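Acireductone dioxygenase (Bacillus anthracis, PDB 4QGL) probably oxidises an acireductone of the methionine salvage pathway with molecular oxygen, the products depending on whether iron or nickel occupies its active site. Local coordinates at residues A[98-107]-A[165-174]. Numbering follows the deposited sequence.
Sequences NFQKEHHHTD and VTTEGWVPIY. With CD (cadmium ion), chain B.
His-105 turns the edge of its imidazole to the C-terminal tail: ND1 donates to Val-171 O at 2.7 Å with the acceptor near the ring plane, although ND1 stands 64° out of the carbonyl plane and misses the lone pairs. Across the same ring NE2 binds cadmium at 2.3 Å, so the tail supplies a second-shell acceptor that, with the metal bond, probably helps fix the ring's rotation. His-103 binds the ion too, through NE2; its ND1 donates in plane to Lys-101 O, while CG meets Pro-172 CB at 3.7 Å. The tightly packed part is round these two buried metal ligands. Between them, His-104 and Ile-173 form a single antiparallel hydrogen-bonded pair, with N-H...O angles of 165° (His-104 N to Ile-173 O) and 172° (Ile-173 N to His-104 O). Ile-173 CB lies over one face of the His-104 ring, 4.0 Å from its centroid, a CH-pi contact. The outer ends are looser and more exposed. There Tyr-174 sends OH to Asn-98 O at 2.9 Å, in the carbonyl plane, and Phe-99 CZ meets the Trp-170 edge at CZ3, 3.8 Å away. Glu-109 and His-148 complete the cupin metal site, and Arg-147 forms a salt bridge with Glu-102 and hydrogen bonds with His-104 ND1 and Tyr-174 O. The loop between helix 92-96 and strand 109-113 is lined by the tail following strand 158-164, and backbone hydrogen bonds join its Phe-99 and His-103 to Phe-150 and His-148 of strand 148-151.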
# COMPACT_ATOMS: atom_id res chain seq x y z
N ASN A 98 -2.72 13.92 -7.38
CA ASN A 98 -1.77 14.23 -6.33
C ASN A 98 -0.80 13.10 -6.02
O ASN A 98 0.30 13.36 -5.55
CB ASN A 98 -2.50 14.72 -5.08
CG ASN A 98 -3.25 16.01 -5.35
OD1 ASN A 98 -2.74 16.91 -6.04
ND2 ASN A 98 -4.47 16.10 -4.83
N PHE A 99 -1.17 11.85 -6.26
CA PHE A 99 -0.26 10.77 -5.87
C PHE A 99 0.30 10.04 -7.07
O PHE A 99 1.24 9.27 -6.96
CB PHE A 99 -0.91 9.90 -4.82
CG PHE A 99 -1.38 10.70 -3.65
CD1 PHE A 99 -0.46 11.42 -2.87
CD2 PHE A 99 -2.73 10.85 -3.37
CE1 PHE A 99 -0.86 12.22 -1.81
CE2 PHE A 99 -3.14 11.65 -2.31
CZ PHE A 99 -2.21 12.33 -1.52
N GLN A 100 -0.25 10.40 -8.22
CA GLN A 100 0.30 10.06 -9.52
C GLN A 100 1.58 10.80 -9.89
O GLN A 100 2.33 10.32 -10.72
CB GLN A 100 -0.73 10.31 -10.60
CG GLN A 100 -1.46 9.06 -11.00
CD GLN A 100 -2.81 9.32 -11.66
OE1 GLN A 100 -3.72 8.49 -11.55
NE2 GLN A 100 -2.96 10.49 -12.35
N LYS A 101 1.81 11.96 -9.31
CA LYS A 101 3.08 12.67 -9.55
C LYS A 101 4.17 12.22 -8.59
O LYS A 101 3.89 11.90 -7.42
CB LYS A 101 2.88 14.15 -9.43
CG LYS A 101 1.94 14.71 -10.49
CD LYS A 101 1.64 16.16 -10.14
CE LYS A 101 1.04 16.92 -11.30
NZ LYS A 101 1.13 18.38 -11.04
N GLU A 102 5.41 12.20 -9.07
CA GLU A 102 6.51 11.75 -8.25
C GLU A 102 6.69 12.72 -7.09
O GLU A 102 6.84 13.92 -7.27
CB GLU A 102 7.78 11.67 -9.07
CG GLU A 102 9.00 11.14 -8.35
CD GLU A 102 10.30 11.39 -9.12
OE1 GLU A 102 11.21 12.05 -8.59
OE2 GLU A 102 10.41 10.94 -10.28
N HIS A 103 6.64 12.19 -5.88
CA HIS A 103 6.91 12.97 -4.68
C HIS A 103 7.66 12.11 -3.73
O HIS A 103 7.81 10.92 -3.97
CB HIS A 103 5.60 13.43 -4.04
CG HIS A 103 4.65 12.33 -3.74
ND1 HIS A 103 3.94 11.68 -4.72
CD2 HIS A 103 4.35 11.71 -2.59
CE1 HIS A 103 3.21 10.72 -4.17
NE2 HIS A 103 3.44 10.74 -2.87
N HIS A 104 8.18 12.72 -2.67
CA HIS A 104 8.56 11.96 -1.47
C HIS A 104 7.85 12.47 -0.22
O HIS A 104 7.03 13.39 -0.31
CB HIS A 104 10.07 11.88 -1.28
CG HIS A 104 10.74 13.18 -0.96
ND1 HIS A 104 11.47 13.89 -1.89
CD2 HIS A 104 10.85 13.86 0.21
CE1 HIS A 104 11.97 14.97 -1.32
NE2 HIS A 104 11.61 14.98 -0.05
N HIS A 105 8.11 11.81 0.91
CA HIS A 105 7.66 12.28 2.23
C HIS A 105 8.82 12.22 3.25
O HIS A 105 9.74 11.41 3.09
CB HIS A 105 6.50 11.41 2.77
CG HIS A 105 5.43 11.13 1.77
ND1 HIS A 105 4.47 12.06 1.42
CD2 HIS A 105 5.14 10.01 1.06
CE1 HIS A 105 3.65 11.52 0.53
NE2 HIS A 105 4.06 10.29 0.27
N THR A 106 8.75 13.04 4.31
CA THR A 106 9.72 12.98 5.43
C THR A 106 9.46 11.90 6.48
O THR A 106 10.28 11.73 7.38
CB THR A 106 9.77 14.29 6.19
OG1 THR A 106 8.44 14.68 6.52
CG2 THR A 106 10.47 15.36 5.34
N ASP A 107 8.32 11.22 6.39
CA ASP A 107 8.08 9.98 7.12
C ASP A 107 7.77 8.84 6.12
O ASP A 107 7.51 9.07 4.93
CB ASP A 107 6.93 10.14 8.16
CG ASP A 107 7.31 11.03 9.38
OD1 ASP A 107 8.53 11.11 9.72
OD2 ASP A 107 6.38 11.65 9.99
N VAL A 165 2.87 8.10 11.28
CA VAL A 165 3.44 8.73 12.48
C VAL A 165 2.63 9.94 12.96
O VAL A 165 2.26 10.03 14.14
CB VAL A 165 4.86 9.24 12.20
CG1 VAL A 165 5.31 10.22 13.26
CG2 VAL A 165 5.82 8.06 12.08
N THR A 166 2.39 10.88 12.07
CA THR A 166 1.56 12.05 12.38
C THR A 166 0.72 12.30 11.17
O THR A 166 1.06 11.85 10.06
CB THR A 166 2.43 13.29 12.63
OG1 THR A 166 3.42 13.41 11.59
CG2 THR A 166 3.13 13.20 13.98
N THR A 167 -0.38 13.04 11.33
CA THR A 167 -1.08 13.46 10.13
C THR A 167 -0.11 14.30 9.26
O THR A 167 0.06 13.98 8.07
CB THR A 167 -2.46 14.08 10.42
OG1 THR A 167 -3.46 13.10 10.12
CG2 THR A 167 -2.73 15.33 9.57
N GLU A 168 0.58 15.28 9.87
CA GLU A 168 1.54 16.19 9.15
C GLU A 168 2.68 15.59 8.26
O GLU A 168 3.23 16.29 7.40
CB GLU A 168 2.15 17.22 10.14
CG GLU A 168 2.61 16.68 11.49
CD GLU A 168 2.98 17.80 12.43
OE1 GLU A 168 2.11 18.65 12.70
OE2 GLU A 168 4.14 17.84 12.89
N GLY A 169 3.02 14.32 8.47
CA GLY A 169 4.01 13.64 7.64
C GLY A 169 3.44 13.07 6.35
O GLY A 169 4.16 12.47 5.56
N TRP A 170 2.14 13.25 6.11
CA TRP A 170 1.51 12.71 4.91
C TRP A 170 1.77 13.55 3.65
O TRP A 170 1.36 13.17 2.55
CB TRP A 170 -0.01 12.57 5.10
CG TRP A 170 -0.77 13.87 4.92
CD1 TRP A 170 -1.05 14.79 5.89
CD2 TRP A 170 -1.33 14.38 3.71
NE1 TRP A 170 -1.75 15.84 5.35
CE2 TRP A 170 -1.93 15.62 4.02
CE3 TRP A 170 -1.37 13.93 2.38
CZ2 TRP A 170 -2.57 16.39 3.06
CZ3 TRP A 170 -2.02 14.71 1.43
CH2 TRP A 170 -2.60 15.92 1.78
N VAL A 171 2.39 14.72 3.78
CA VAL A 171 2.37 15.64 2.65
C VAL A 171 3.36 15.24 1.58
O VAL A 171 4.44 14.73 1.87
CB VAL A 171 2.50 17.13 3.05
CG1 VAL A 171 1.31 17.53 3.90
CG2 VAL A 171 3.80 17.42 3.78
N PRO A 172 2.96 15.41 0.31
CA PRO A 172 3.83 15.17 -0.82
C PRO A 172 4.79 16.32 -0.95
O PRO A 172 4.36 17.45 -1.02
CB PRO A 172 2.87 15.14 -2.01
CG PRO A 172 1.60 15.73 -1.52
CD PRO A 172 1.54 15.43 -0.08
N ILE A 173 6.08 16.01 -0.93
CA ILE A 173 7.11 16.96 -1.30
C ILE A 173 7.48 16.72 -2.78
O ILE A 173 8.19 15.76 -3.11
CB ILE A 173 8.36 16.81 -0.41
CG1 ILE A 173 7.97 16.92 1.05
CG2 ILE A 173 9.41 17.86 -0.79
CD1 ILE A 173 9.09 16.52 1.97
N TYR A 174 6.98 17.58 -3.66
CA TYR A 174 7.21 17.38 -5.08
C TYR A 174 8.63 17.78 -5.44
O TYR A 174 9.34 17.02 -6.09
CB TYR A 174 6.20 18.14 -5.90
CG TYR A 174 4.80 17.62 -5.70
CD1 TYR A 174 4.38 16.46 -6.31
CD2 TYR A 174 3.89 18.30 -4.93
CE1 TYR A 174 3.09 15.98 -6.16
CE2 TYR A 174 2.58 17.83 -4.76
CZ TYR A 174 2.19 16.66 -5.38
OH TYR A 174 0.92 16.17 -5.21
OXT TYR A 174 9.13 18.84 -5.05
CD CD B . 3.10 8.99 -1.34
O HOH W 1 1.71 7.86 -2.86